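Local coordinates for protein phosphodiesterase (PDB 7CJ3) that binds retinal inside a membrane-embedded helix bundle of the bacteriorhodopsin-like family, at residues I30-V35 against C103-S108; S60-T65 against P125-R130; I77-N82 against V90-L95; Y131-I136 against V259-A264. All coordinates share one frame; numbering follows the deposited sequence.

Contact 1: residues I30-V35 against C103-S108; sequences IVWLCV and CISYLS
W32 reaches from helix 17-41 to I104, S105 and S108 of helix 86-111, within the bacteriorhodopsin-like transmembrane bundle. The two short segments run nearly parallel, at 10°, but their axes stay 11.7 Å apart, a gap that the long indole of W32 spans. With CG anti to the backbone N (chi1 -170°), the indole extends toward helix 86-111. The tight part is hydrophobic: I104 lays its CG1-CD1 arm over one indole face, with CD1 3.6 Å from the six-membered ring centroid in a CH-pi contact. By contrast, I30, L33 and C34 lie on the surface, and even I104 has a bound lipid close beside it. Serines suit the rim of the indole, being small and polar. S105 OG, set obliquely by the N-H, accepts a weak, bent bond from W32 NE1, but also bonds to V101 O in its own helix. S108 OG lies in the indole plane at the six-membered ring's edge, 3.5 Å from W32 CH2, and bonds back to I104 O at 2.8 Å.

Contact 2: residues S60-T65 against P125-R130; sequences SFYGAT and PVWLMR. With OLC ((2R)-2,3-dihydroxypropyl (9Z)-octadec-9-enoate), chain D; OLC ((2R)-2,3-dihydroxypropyl (9Z)-octadec-9-enoate), chain L.
Y62 and W127 meet through both their rings and their polar groups. The edge of the phenol points toward the face of the indole's five-membered ring in an offset edge-to-face pair, centroids 5.5 Å apart and planes at 85°. In the same encounter W127 NE1 lies 2.9 Å from Y62 OH, although the N-H points well off line and the bond is weak. A tyrosine suits this place because it supplies an aromatic edge and a hydroxyl together. R130 touches more lightly, its NH1 4.4 Å from Y62 CE1. In the next shell E254 of helix 250-277 joins Y62 and R130, hydrogen-bonded to Y62 OH and salt-bridged to R130 NH1, which would hold phenol and guanidinium beside each other. P125 CB rests on one face of the indole, while R130 CZ lies at its edge. On helix 58-81, F61 and T65 turn to the lipid: F61 presents a ring face to one monoolein chain, and T65 OG1, which bonds to F61 O, has C13 of the same chain 3.6 Å away. S60, F61 and A64 also pack on the second subunit. W127 occupies the N-cap position of helix 128-149, just after the short strand 125-126. An arginine near the start of this helix, close to the retinal region, recalls the arginine of bacteriorhodopsin; here its partner is E254 of the last helix.

Contact 3: residues I77-N82 against V90-L95; sequences ILAYVN and VLSGIL. With OLC ((2R)-2,3-dihydroxypropyl (9Z)-octadec-9-enoate), chain Q.
The phenol ring of Y80 is met by a lipid over one face and by the backbone of G93 at its edge. C3 of the bound monoolein stands 3.6 Å above the ring plane, offset toward the rim, and its ester oxygen O20 comes within 2.6 Å of Y80 OH. At the edge, Y80 CD1 approaches G93 CA to 3.3 Å. Glycine suits this position because, with no side chain, it lets the ring edge come up to the backbone. The torsion matters too: with CG anti to the backbone N (chi1 -175°), the ring reaches toward helix 86-111, meeting G93 at its edge and the lipid over a face. Next to it, two other small residues let the backbones draw together. A79 CB and S92 CB are 3.6 Å apart, and S92 OG lies 3.2 Å from Y80 CA. The serine hydroxyl makes no hydrogen bond to Y80 N; its polar partners are K88 O and R89 O, about one turn back in its own helix. The result is a close antiparallel helical hairpin, with axes 8.1 Å apart and crossing at -154°, joined by a short loop. Behind the 90-95 segment, V90 and I94 lean on helix 17-41, L91 and L95 on helices 128-149 and 250-277, while L78 and V81 pack on N274 of the second subunit.

Contact 4: residues Y131-I136 against V259-A264; sequences YAEWII and VADYAA. With RET (retinal), chain K; OLC ((2R)-2,3-dihydroxypropyl (9Z)-octadec-9-enoate), chain L.
E133 and D261 bring together two nearly coplanar carboxylates, which meet oxygen to oxygen from opposite directions, planes 11° apart. E133 OE1 lies 2.9 Å from D261 OD2 and E133 OE2 is 3.2 Å from D261 OD1. Neither carboxylate supplies a modelled donor to the other, and outside donors meet them: K265 NZ bonds to D261 OD1 and weakly to E133 OE2, and Y106 OH bonds to D261 OD2. Hydrogen bonding across the contact adds W134 NE1 to D261 OD2, fairly straight at 159° but weak at 3.4 Å. Aromatic packing forms the third kind: C12 of retinal lies 3.6 Å above one indole face of W134, offset toward the rim, and a flat, wide ring suits a flat polyene. D261 OD1 stands 3.2 Å from retinal C14. Two carboxylates beside K265, the lysine that in this family typically carries retinal as a Schiff base, would be suited to a counterion role.

Overall arrangement
Contact 4 lies at the heart of the chain, about 3 Å from its centre; the centres of contacts 1 and 2 lie about 13 Å from that of the chain, and both touch contact 4. All three are buried. Contact 3 sits farther out, about 18 Å from the centre, and is only partly buried. Helix 86-111 serves contacts 1 and 3, helix 58-81 contacts 2 and 3, and helix 128-149 contacts 2 and 4. The chemistry follows the position: acidic and retinal-facing at the centre, aromatic and polar at contact 2, indole against isoleucine and small serines at contact 1, and a tyrosine among small residues and lipid at contact 3. Contacts 2, 3 and 4 also reach the second subunit.

Contact 1: residues I30-V35 against C103-S108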
# COMPACT_ATOMS: atom_id res chain seq x y z
N ILE B 30 4.69 -7.04 -23.07
CA ILE B 30 4.14 -7.70 -24.29
C ILE B 30 3.69 -9.11 -23.93
O ILE B 30 2.60 -9.50 -24.36
CB ILE B 30 5.13 -7.68 -25.46
CG1 ILE B 30 5.45 -6.25 -25.91
CG2 ILE B 30 4.58 -8.51 -26.62
CD1 ILE B 30 6.73 -6.12 -26.69
N VAL B 31 4.47 -9.83 -23.14
CA VAL B 31 4.12 -11.23 -22.71
C VAL B 31 2.82 -11.17 -21.90
O VAL B 31 1.94 -12.07 -22.06
CB VAL B 31 5.26 -11.87 -21.91
CG1 VAL B 31 4.84 -13.21 -21.32
CG2 VAL B 31 6.53 -12.02 -22.74
N TRP B 32 2.71 -10.14 -21.06
CA TRP B 32 1.55 -9.93 -20.17
C TRP B 32 0.27 -9.75 -21.02
O TRP B 32 -0.66 -10.56 -20.87
CB TRP B 32 1.81 -8.76 -19.24
CG TRP B 32 0.76 -8.70 -18.18
CD1 TRP B 32 0.73 -9.37 -17.00
CD2 TRP B 32 -0.47 -7.96 -18.26
NE1 TRP B 32 -0.42 -9.07 -16.32
CE2 TRP B 32 -1.18 -8.23 -17.08
CE3 TRP B 32 -1.02 -7.10 -19.23
CZ2 TRP B 32 -2.44 -7.67 -16.83
CZ3 TRP B 32 -2.25 -6.54 -18.98
CH2 TRP B 32 -2.95 -6.83 -17.79
N LEU B 33 0.28 -8.75 -21.90
CA LEU B 33 -0.85 -8.40 -22.79
C LEU B 33 -1.33 -9.62 -23.58
O LEU B 33 -2.56 -9.83 -23.66
CB LEU B 33 -0.39 -7.30 -23.76
CG LEU B 33 -0.25 -5.91 -23.14
CD1 LEU B 33 0.56 -5.01 -24.07
CD2 LEU B 33 -1.62 -5.32 -22.81
N CYS B 34 -0.41 -10.39 -24.16
CA CYS B 34 -0.76 -11.61 -24.92
C CYS B 34 -1.54 -12.57 -24.02
O CYS B 34 -2.61 -13.07 -24.43
CB CYS B 34 0.49 -12.27 -25.49
SG CYS B 34 1.47 -11.16 -26.53
N VAL B 35 -1.03 -12.80 -22.81
CA VAL B 35 -1.64 -13.77 -21.87
C VAL B 35 -2.99 -13.20 -21.43
O VAL B 35 -3.99 -13.95 -21.42
CB VAL B 35 -0.69 -14.02 -20.69
CG1 VAL B 35 -1.34 -14.91 -19.64
CG2 VAL B 35 0.63 -14.59 -21.17
N CYS B 103 0.37 -4.60 -10.46
CA CYS B 103 -0.75 -3.64 -10.37
C CYS B 103 -1.85 -4.00 -11.38
O CYS B 103 -3.03 -4.17 -10.94
CB CYS B 103 -0.27 -2.22 -10.62
SG CYS B 103 -1.66 -1.07 -10.62
N ILE B 104 -1.50 -4.09 -12.67
CA ILE B 104 -2.50 -4.31 -13.76
C ILE B 104 -3.02 -5.76 -13.72
O ILE B 104 -4.20 -5.93 -14.11
CB ILE B 104 -1.99 -3.93 -15.15
CG1 ILE B 104 -0.74 -4.72 -15.55
CG2 ILE B 104 -1.78 -2.43 -15.23
CD1 ILE B 104 -0.12 -4.32 -16.90
N SER B 105 -2.21 -6.75 -13.29
CA SER B 105 -2.70 -8.15 -13.23
C SER B 105 -3.84 -8.16 -12.20
O SER B 105 -4.91 -8.74 -12.48
CB SER B 105 -1.64 -9.17 -12.94
OG SER B 105 -0.36 -8.68 -13.27
N TYR B 106 -3.64 -7.49 -11.07
CA TYR B 106 -4.65 -7.51 -9.99
C TYR B 106 -5.87 -6.70 -10.41
O TYR B 106 -6.98 -7.18 -10.13
CB TYR B 106 -3.99 -7.11 -8.66
CG TYR B 106 -3.31 -8.27 -7.97
CD1 TYR B 106 -4.05 -9.27 -7.36
CD2 TYR B 106 -1.92 -8.35 -7.89
CE1 TYR B 106 -3.43 -10.32 -6.69
CE2 TYR B 106 -1.29 -9.40 -7.23
CZ TYR B 106 -2.05 -10.40 -6.62
OH TYR B 106 -1.42 -11.45 -5.99
N LEU B 107 -5.70 -5.56 -11.11
CA LEU B 107 -6.82 -4.74 -11.65
C LEU B 107 -7.70 -5.63 -12.53
O LEU B 107 -8.93 -5.57 -12.38
CB LEU B 107 -6.29 -3.54 -12.45
CG LEU B 107 -7.35 -2.66 -13.12
CD1 LEU B 107 -8.40 -2.17 -12.14
CD2 LEU B 107 -6.75 -1.43 -13.76
N SER B 108 -7.06 -6.41 -13.40
CA SER B 108 -7.66 -7.37 -14.36
C SER B 108 -8.56 -8.38 -13.64
O SER B 108 -9.74 -8.54 -14.01
CB SER B 108 -6.54 -8.04 -15.14
OG SER B 108 -5.88 -7.10 -15.96

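Contact 2: residues S60-T65 against P125-R130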
# COMPACT_ATOMS: atom_id res chain seq x y z
N SER B 60 -12.87 -7.16 -3.87
CA SER B 60 -12.32 -6.19 -2.89
C SER B 60 -10.84 -6.45 -2.72
O SER B 60 -10.08 -5.48 -2.72
CB SER B 60 -13.01 -6.34 -1.57
OG SER B 60 -14.35 -5.87 -1.64
N PHE B 61 -10.46 -7.72 -2.54
CA PHE B 61 -9.07 -8.15 -2.30
C PHE B 61 -8.18 -7.72 -3.47
O PHE B 61 -7.20 -7.00 -3.25
CB PHE B 61 -9.03 -9.66 -2.08
CG PHE B 61 -9.71 -10.18 -0.84
CD1 PHE B 61 -10.22 -9.33 0.12
CD2 PHE B 61 -9.78 -11.55 -0.62
CE1 PHE B 61 -10.86 -9.83 1.25
CE2 PHE B 61 -10.41 -12.05 0.51
CZ PHE B 61 -10.94 -11.19 1.44
N TYR B 62 -8.59 -8.08 -4.69
CA TYR B 62 -7.87 -7.78 -5.95
C TYR B 62 -7.85 -6.25 -6.16
O TYR B 62 -6.74 -5.69 -6.33
CB TYR B 62 -8.43 -8.63 -7.10
CG TYR B 62 -8.50 -10.12 -6.80
CD1 TYR B 62 -7.55 -10.76 -6.02
CD2 TYR B 62 -9.54 -10.89 -7.30
CE1 TYR B 62 -7.65 -12.11 -5.71
CE2 TYR B 62 -9.66 -12.24 -7.01
CZ TYR B 62 -8.71 -12.86 -6.21
OH TYR B 62 -8.84 -14.20 -5.92
N GLY B 63 -9.01 -5.59 -6.06
CA GLY B 63 -9.10 -4.13 -6.14
C GLY B 63 -8.09 -3.49 -5.22
O GLY B 63 -7.23 -2.73 -5.70
N ALA B 64 -8.13 -3.85 -3.94
CA ALA B 64 -7.30 -3.25 -2.88
C ALA B 64 -5.83 -3.48 -3.19
O ALA B 64 -5.03 -2.52 -3.06
CB ALA B 64 -7.65 -3.84 -1.55
N THR B 65 -5.48 -4.70 -3.57
CA THR B 65 -4.08 -5.08 -3.89
C THR B 65 -3.61 -4.20 -5.03
O THR B 65 -2.42 -3.73 -5.03
CB THR B 65 -3.98 -6.56 -4.24
OG1 THR B 65 -4.67 -7.28 -3.23
CG2 THR B 65 -2.56 -7.05 -4.31
N PRO B 125 -11.16 -22.18 -7.93
CA PRO B 125 -10.55 -21.61 -9.14
C PRO B 125 -9.02 -21.45 -9.06
O PRO B 125 -8.50 -21.12 -8.03
CB PRO B 125 -11.25 -20.25 -9.30
CG PRO B 125 -11.86 -19.93 -7.93
CD PRO B 125 -11.91 -21.21 -7.12
N VAL B 126 -8.35 -21.71 -10.17
CA VAL B 126 -6.89 -21.54 -10.37
C VAL B 126 -6.70 -20.33 -11.29
O VAL B 126 -6.96 -20.43 -12.50
CB VAL B 126 -6.28 -22.81 -11.00
CG1 VAL B 126 -4.76 -22.77 -11.03
CG2 VAL B 126 -6.77 -24.05 -10.29
N TRP B 127 -6.27 -19.20 -10.73
CA TRP B 127 -6.14 -17.91 -11.44
C TRP B 127 -4.85 -17.95 -12.26
O TRP B 127 -3.75 -17.76 -11.64
CB TRP B 127 -6.14 -16.76 -10.46
CG TRP B 127 -7.37 -16.63 -9.61
CD1 TRP B 127 -7.40 -16.51 -8.25
CD2 TRP B 127 -8.73 -16.52 -10.05
NE1 TRP B 127 -8.69 -16.33 -7.81
CE2 TRP B 127 -9.53 -16.35 -8.89
CE3 TRP B 127 -9.36 -16.52 -11.30
CZ2 TRP B 127 -10.92 -16.20 -8.95
CZ3 TRP B 127 -10.74 -16.39 -11.35
CH2 TRP B 127 -11.51 -16.21 -10.20
N LEU B 128 -4.98 -18.15 -13.58
CA LEU B 128 -3.82 -18.24 -14.51
C LEU B 128 -3.14 -16.87 -14.63
O LEU B 128 -1.91 -16.80 -14.94
CB LEU B 128 -4.38 -18.73 -15.85
CG LEU B 128 -4.83 -20.20 -15.84
CD1 LEU B 128 -5.77 -20.51 -17.01
CD2 LEU B 128 -3.62 -21.13 -15.86
N MET B 129 -3.88 -15.81 -14.36
CA MET B 129 -3.36 -14.41 -14.38
C MET B 129 -2.36 -14.20 -13.22
O MET B 129 -1.27 -13.67 -13.48
CB MET B 129 -4.49 -13.38 -14.31
CG MET B 129 -4.02 -11.95 -14.43
SD MET B 129 -3.32 -11.50 -16.03
CE MET B 129 -4.85 -11.07 -16.85
N ARG B 130 -2.68 -14.66 -12.01
CA ARG B 130 -1.72 -14.61 -10.88
C ARG B 130 -0.46 -15.40 -11.27
O ARG B 130 0.64 -14.82 -11.19
CB ARG B 130 -2.30 -15.08 -9.56
CG ARG B 130 -1.38 -14.80 -8.37
CD ARG B 130 -2.10 -14.87 -7.03
NE ARG B 130 -2.92 -16.06 -6.92
CZ ARG B 130 -4.05 -16.15 -6.22
NH1 ARG B 130 -4.50 -15.13 -5.48
NH2 ARG B 130 -4.73 -17.28 -6.22
C18 OLC D . -4.01 1.08 -0.89
C10 OLC D . -11.50 -1.56 -3.53
C9 OLC D . -11.88 -1.41 -4.80
C17 OLC D . -5.00 0.32 -0.06
C11 OLC D . -10.76 -0.52 -2.71
C8 OLC D . -12.66 -2.56 -5.42
C16 OLC D . -6.35 0.23 -0.75
C12 OLC D . -11.06 -0.67 -1.20
C7 OLC D . -13.98 -2.81 -4.64
C15 OLC D . -7.52 0.23 0.23
C13 OLC D . -9.80 -0.77 -0.34
C6 OLC D . -15.10 -3.46 -5.47
C14 OLC D . -8.85 0.40 -0.45
C5 OLC D . -16.14 -4.27 -4.66
C18 OLC L . -0.88 -3.93 1.53
C10 OLC L . -6.54 -8.96 2.08
C9 OLC L . -6.64 -9.00 3.42
C17 OLC L . -1.66 -4.55 0.37
C11 OLC L . -6.66 -7.70 1.24
C8 OLC L . -6.87 -7.71 4.17
C24 OLC L . -17.68 -12.19 6.13
C16 OLC L . -3.04 -4.01 0.43
C12 OLC L . -5.47 -7.73 0.36
C7 OLC L . -6.78 -7.95 5.65
C15 OLC L . -3.75 -4.62 1.64
C13 OLC L . -4.84 -6.39 0.22
C6 OLC L . -7.79 -9.01 6.07
C14 OLC L . -4.11 -6.10 1.51
C5 OLC L . -9.25 -8.70 5.82
C4 OLC L . -9.84 -9.91 5.15
C3 OLC L . -11.35 -9.76 5.07
C2 OLC L . -12.03 -9.88 6.42
C21 OLC L . -15.41 -11.77 6.90
C1 OLC L . -13.11 -10.92 6.29
C22 OLC L . -16.48 -11.23 5.97
O19 OLC L . -12.89 -11.87 5.55
O25 OLC L . -18.55 -12.19 4.98
O23 OLC L . -16.75 -9.81 6.25
O20 OLC L . -14.38 -10.79 7.02

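Contact 3: residues I77-N82 against V90-L95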
# COMPACT_ATOMS: atom_id res chain seq x y z
N ILE B 77 9.16 4.91 -9.18
CA ILE B 77 9.42 5.90 -10.27
C ILE B 77 10.27 7.01 -9.65
O ILE B 77 11.28 7.39 -10.27
CB ILE B 77 8.11 6.43 -10.91
CG1 ILE B 77 7.43 5.37 -11.80
CG2 ILE B 77 8.35 7.73 -11.67
CD1 ILE B 77 5.94 5.60 -12.00
N LEU B 78 9.90 7.49 -8.46
CA LEU B 78 10.59 8.63 -7.79
C LEU B 78 12.02 8.20 -7.44
O LEU B 78 12.90 9.05 -7.47
CB LEU B 78 9.81 9.08 -6.55
CG LEU B 78 8.39 9.58 -6.81
CD1 LEU B 78 7.81 10.25 -5.56
CD2 LEU B 78 8.36 10.53 -7.99
N ALA B 79 12.24 6.91 -7.16
CA ALA B 79 13.57 6.34 -6.87
C ALA B 79 14.41 6.28 -8.15
O ALA B 79 15.65 6.39 -8.04
CB ALA B 79 13.42 4.97 -6.24
N TYR B 80 13.78 6.10 -9.32
CA TYR B 80 14.46 5.98 -10.63
C TYR B 80 14.91 7.36 -11.11
O TYR B 80 16.10 7.53 -11.47
CB TYR B 80 13.55 5.34 -11.69
CG TYR B 80 14.23 5.09 -13.01
CD1 TYR B 80 14.67 3.82 -13.37
CD2 TYR B 80 14.51 6.14 -13.89
CE1 TYR B 80 15.31 3.59 -14.57
CE2 TYR B 80 15.17 5.92 -15.08
CZ TYR B 80 15.57 4.64 -15.43
OH TYR B 80 16.22 4.43 -16.61
N VAL B 81 13.97 8.32 -11.13
CA VAL B 81 14.20 9.71 -11.62
C VAL B 81 15.27 10.37 -10.75
O VAL B 81 15.88 11.35 -11.20
CB VAL B 81 12.91 10.55 -11.62
CG1 VAL B 81 11.82 9.91 -12.47
CG2 VAL B 81 12.40 10.81 -10.21
N ASN B 82 15.51 9.86 -9.54
CA ASN B 82 16.29 10.51 -8.46
C ASN B 82 17.51 9.69 -8.09
O ASN B 82 18.03 9.93 -6.97
CB ASN B 82 15.44 10.68 -7.20
CG ASN B 82 14.91 12.08 -7.03
OD1 ASN B 82 14.63 12.77 -8.00
ND2 ASN B 82 14.73 12.47 -5.78
N VAL B 90 19.09 1.59 -12.19
CA VAL B 90 18.88 0.26 -12.82
C VAL B 90 18.03 -0.60 -11.88
O VAL B 90 17.08 -1.23 -12.34
CB VAL B 90 20.22 -0.44 -13.14
CG1 VAL B 90 20.23 -1.89 -12.71
CG2 VAL B 90 20.56 -0.31 -14.61
N LEU B 91 18.35 -0.59 -10.59
CA LEU B 91 17.70 -1.45 -9.58
C LEU B 91 16.31 -0.91 -9.30
O LEU B 91 15.43 -1.76 -9.17
CB LEU B 91 18.57 -1.55 -8.33
CG LEU B 91 19.88 -2.33 -8.49
CD1 LEU B 91 20.79 -2.09 -7.28
CD2 LEU B 91 19.62 -3.84 -8.70
N SER B 92 16.11 0.41 -9.20
CA SER B 92 14.78 1.01 -8.88
C SER B 92 13.86 0.92 -10.10
O SER B 92 12.63 0.88 -9.90
CB SER B 92 14.90 2.42 -8.39
OG SER B 92 15.59 3.25 -9.32
N GLY B 93 14.44 0.88 -11.31
CA GLY B 93 13.72 0.74 -12.60
C GLY B 93 13.04 -0.61 -12.71
O GLY B 93 11.83 -0.63 -13.05
N ILE B 94 13.77 -1.69 -12.39
CA ILE B 94 13.28 -3.11 -12.46
C ILE B 94 12.11 -3.30 -11.48
O ILE B 94 11.13 -4.03 -11.81
CB ILE B 94 14.41 -4.13 -12.23
CG1 ILE B 94 15.62 -3.88 -13.14
CG2 ILE B 94 13.90 -5.55 -12.37
CD1 ILE B 94 16.65 -4.98 -13.19
N LEU B 95 12.17 -2.64 -10.33
CA LEU B 95 11.10 -2.76 -9.31
C LEU B 95 9.84 -2.03 -9.80
O LEU B 95 8.71 -2.50 -9.49
CB LEU B 95 11.65 -2.23 -7.99
CG LEU B 95 12.79 -3.08 -7.44
CD1 LEU B 95 13.20 -2.63 -6.04
CD2 LEU B 95 12.44 -4.56 -7.45
C18 OLC Q . 1.78 5.11 -11.12
C10 OLC Q . 4.84 -0.34 -15.78
C9 OLC Q . 5.96 0.39 -15.68
C17 OLC Q . 0.79 4.13 -11.73
C11 OLC Q . 3.59 0.28 -15.18
C8 OLC Q . 5.99 1.74 -14.98
C24 OLC Q . 15.50 3.87 -22.28
C16 OLC Q . 1.47 2.93 -12.43
C12 OLC Q . 2.25 -0.37 -15.52
C7 OLC Q . 7.15 2.64 -15.40
C15 OLC Q . 0.39 1.96 -12.99
C13 OLC Q . 1.13 0.59 -15.05
C6 OLC Q . 8.52 1.99 -15.29
C14 OLC Q . 0.87 0.61 -13.53
C5 OLC Q . 9.61 3.07 -15.06
C4 OLC Q . 10.51 3.36 -16.26
C3 OLC Q . 12.00 3.20 -15.95
C2 OLC Q . 12.81 2.79 -17.18
C21 OLC Q . 14.90 3.55 -19.87
C1 OLC Q . 13.27 4.00 -18.00
C22 OLC Q . 15.28 4.59 -20.93
O19 OLC Q . 12.52 4.95 -18.22
O25 OLC Q . 14.80 4.42 -23.43
O23 OLC Q . 14.27 5.63 -21.00
O20 OLC Q . 14.62 4.07 -18.57

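Contact 4: residues Y131-I136 against V259-A264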
# COMPACT_ATOMS: atom_id res chain seq x y z
N TYR B 131 -0.62 -16.64 -11.74
CA TYR B 131 0.52 -17.48 -12.20
C TYR B 131 1.29 -16.74 -13.31
O TYR B 131 2.54 -16.68 -13.21
CB TYR B 131 0.03 -18.88 -12.60
CG TYR B 131 -0.17 -19.84 -11.45
CD1 TYR B 131 0.93 -20.40 -10.78
CD2 TYR B 131 -1.44 -20.22 -11.04
CE1 TYR B 131 0.76 -21.29 -9.73
CE2 TYR B 131 -1.62 -21.11 -10.00
CZ TYR B 131 -0.52 -21.65 -9.33
OH TYR B 131 -0.71 -22.54 -8.31
N ALA B 132 0.61 -16.13 -14.28
CA ALA B 132 1.24 -15.33 -15.35
C ALA B 132 2.07 -14.19 -14.79
O ALA B 132 3.23 -14.05 -15.18
CB ALA B 132 0.18 -14.80 -16.29
N GLU B 133 1.49 -13.36 -13.94
CA GLU B 133 2.22 -12.31 -13.17
C GLU B 133 3.50 -12.88 -12.51
O GLU B 133 4.60 -12.30 -12.70
CB GLU B 133 1.28 -11.77 -12.09
CG GLU B 133 1.93 -10.71 -11.23
CD GLU B 133 1.66 -10.83 -9.74
OE1 GLU B 133 0.55 -11.28 -9.36
OE2 GLU B 133 2.57 -10.47 -8.96
N TRP B 134 3.34 -13.95 -11.72
CA TRP B 134 4.44 -14.63 -11.00
C TRP B 134 5.55 -15.03 -11.98
O TRP B 134 6.75 -14.75 -11.67
CB TRP B 134 3.92 -15.81 -10.16
CG TRP B 134 3.11 -15.41 -8.95
CD1 TRP B 134 2.85 -14.13 -8.51
CD2 TRP B 134 2.44 -16.29 -8.02
NE1 TRP B 134 2.06 -14.17 -7.39
CE2 TRP B 134 1.81 -15.47 -7.06
CE3 TRP B 134 2.33 -17.68 -7.88
CZ2 TRP B 134 1.06 -16.01 -6.01
CZ3 TRP B 134 1.62 -18.21 -6.82
CH2 TRP B 134 0.96 -17.37 -5.92
N ILE B 135 5.19 -15.62 -13.12
CA ILE B 135 6.17 -16.13 -14.13
C ILE B 135 6.90 -14.97 -14.84
O ILE B 135 8.09 -15.17 -15.22
CB ILE B 135 5.47 -17.08 -15.12
CG1 ILE B 135 5.23 -18.44 -14.45
CG2 ILE B 135 6.25 -17.21 -16.43
CD1 ILE B 135 4.08 -19.25 -15.05
N ILE B 136 6.25 -13.81 -15.02
CA ILE B 136 6.92 -12.61 -15.59
C ILE B 136 7.79 -11.93 -14.54
O ILE B 136 8.88 -11.47 -14.91
CB ILE B 136 5.90 -11.64 -16.18
CG1 ILE B 136 5.12 -12.28 -17.32
CG2 ILE B 136 6.57 -10.35 -16.62
CD1 ILE B 136 3.88 -11.49 -17.71
N VAL B 259 -1.66 -10.25 0.34
CA VAL B 259 -0.77 -9.63 1.37
C VAL B 259 0.68 -10.06 1.11
O VAL B 259 1.57 -9.19 1.15
CB VAL B 259 -1.24 -9.97 2.80
CG1 VAL B 259 -0.36 -9.30 3.86
CG2 VAL B 259 -2.70 -9.59 3.02
N ALA B 260 0.92 -11.36 0.86
CA ALA B 260 2.23 -11.97 0.52
C ALA B 260 2.80 -11.34 -0.76
O ALA B 260 3.98 -10.89 -0.75
CB ALA B 260 2.05 -13.45 0.31
N ASP B 261 2.00 -11.35 -1.83
CA ASP B 261 2.45 -10.80 -3.13
C ASP B 261 2.99 -9.39 -2.91
O ASP B 261 4.15 -9.13 -3.24
CB ASP B 261 1.33 -10.80 -4.16
CG ASP B 261 1.84 -10.82 -5.59
OD1 ASP B 261 3.04 -10.59 -5.79
OD2 ASP B 261 1.03 -11.10 -6.49
N TYR B 262 2.15 -8.53 -2.32
CA TYR B 262 2.46 -7.11 -2.02
C TYR B 262 3.72 -7.05 -1.16
O TYR B 262 4.67 -6.32 -1.53
CB TYR B 262 1.28 -6.43 -1.35
CG TYR B 262 1.58 -4.98 -1.06
CD1 TYR B 262 1.68 -4.05 -2.09
CD2 TYR B 262 1.82 -4.53 0.22
CE1 TYR B 262 1.99 -2.72 -1.84
CE2 TYR B 262 2.11 -3.21 0.49
CZ TYR B 262 2.21 -2.30 -0.54
OH TYR B 262 2.52 -1.00 -0.29
N ALA B 263 3.73 -7.79 -0.04
CA ALA B 263 4.83 -7.83 0.94
C ALA B 263 6.12 -8.18 0.20
O ALA B 263 7.09 -7.42 0.34
CB ALA B 263 4.53 -8.83 2.02
N ALA B 264 6.13 -9.28 -0.56
CA ALA B 264 7.34 -9.78 -1.25
C ALA B 264 7.98 -8.66 -2.06
O ALA B 264 9.23 -8.51 -1.99
CB ALA B 264 7.00 -10.95 -2.14
C1 RET K . 3.66 -22.51 -5.69
C2 RET K . 3.28 -23.95 -6.03
C3 RET K . 3.56 -24.92 -4.97
C4 RET K . 5.02 -24.88 -4.56
C5 RET K . 5.66 -23.52 -4.60
C6 RET K . 5.02 -22.39 -5.00
C7 RET K . 5.67 -21.09 -4.79
C8 RET K . 5.27 -19.83 -5.23
C9 RET K . 6.02 -18.62 -5.21
C10 RET K . 5.52 -17.40 -5.74
C11 RET K . 6.05 -16.12 -5.63
C12 RET K . 5.53 -14.89 -6.04
C13 RET K . 6.13 -13.63 -5.96
C14 RET K . 5.51 -12.52 -6.50
C15 RET K . 6.18 -11.30 -6.96
C16 RET K . 3.68 -21.78 -7.05
C17 RET K . 2.54 -21.91 -4.82
C18 RET K . 7.10 -23.57 -4.15
C19 RET K . 7.39 -18.57 -4.61
C20 RET K . 7.44 -13.52 -5.24
C18 OLC L . -0.88 -3.93 1.53
C10 OLC L . -6.54 -8.96 2.08
C9 OLC L . -6.64 -9.00 3.42
C17 OLC L . -1.66 -4.55 0.37
C11 OLC L . -6.66 -7.70 1.24
C8 OLC L . -6.87 -7.71 4.17
C24 OLC L . -17.68 -12.19 6.13
C16 OLC L . -3.04 -4.01 0.43
C12 OLC L . -5.47 -7.73 0.36
C7 OLC L . -6.78 -7.95 5.65
C15 OLC L . -3.75 -4.62 1.64
C13 OLC L . -4.84 -6.39 0.22
C6 OLC L . -7.79 -9.01 6.07
C14 OLC L . -4.11 -6.10 1.51
C5 OLC L . -9.25 -8.70 5.82
C4 OLC L . -9.84 -9.91 5.15
C3 OLC L . -11.35 -9.76 5.07
C2 OLC L . -12.03 -9.88 6.42
C21 OLC L . -15.41 -11.77 6.90
C1 OLC L . -13.11 -10.92 6.29
C22 OLC L . -16.48 -11.23 5.97
O19 OLC L . -12.89 -11.87 5.55
O25 OLC L . -18.55 -12.19 4.98
O23 OLC L . -16.75 -9.81 6.25
O20 OLC L . -14.38 -10.79 7.02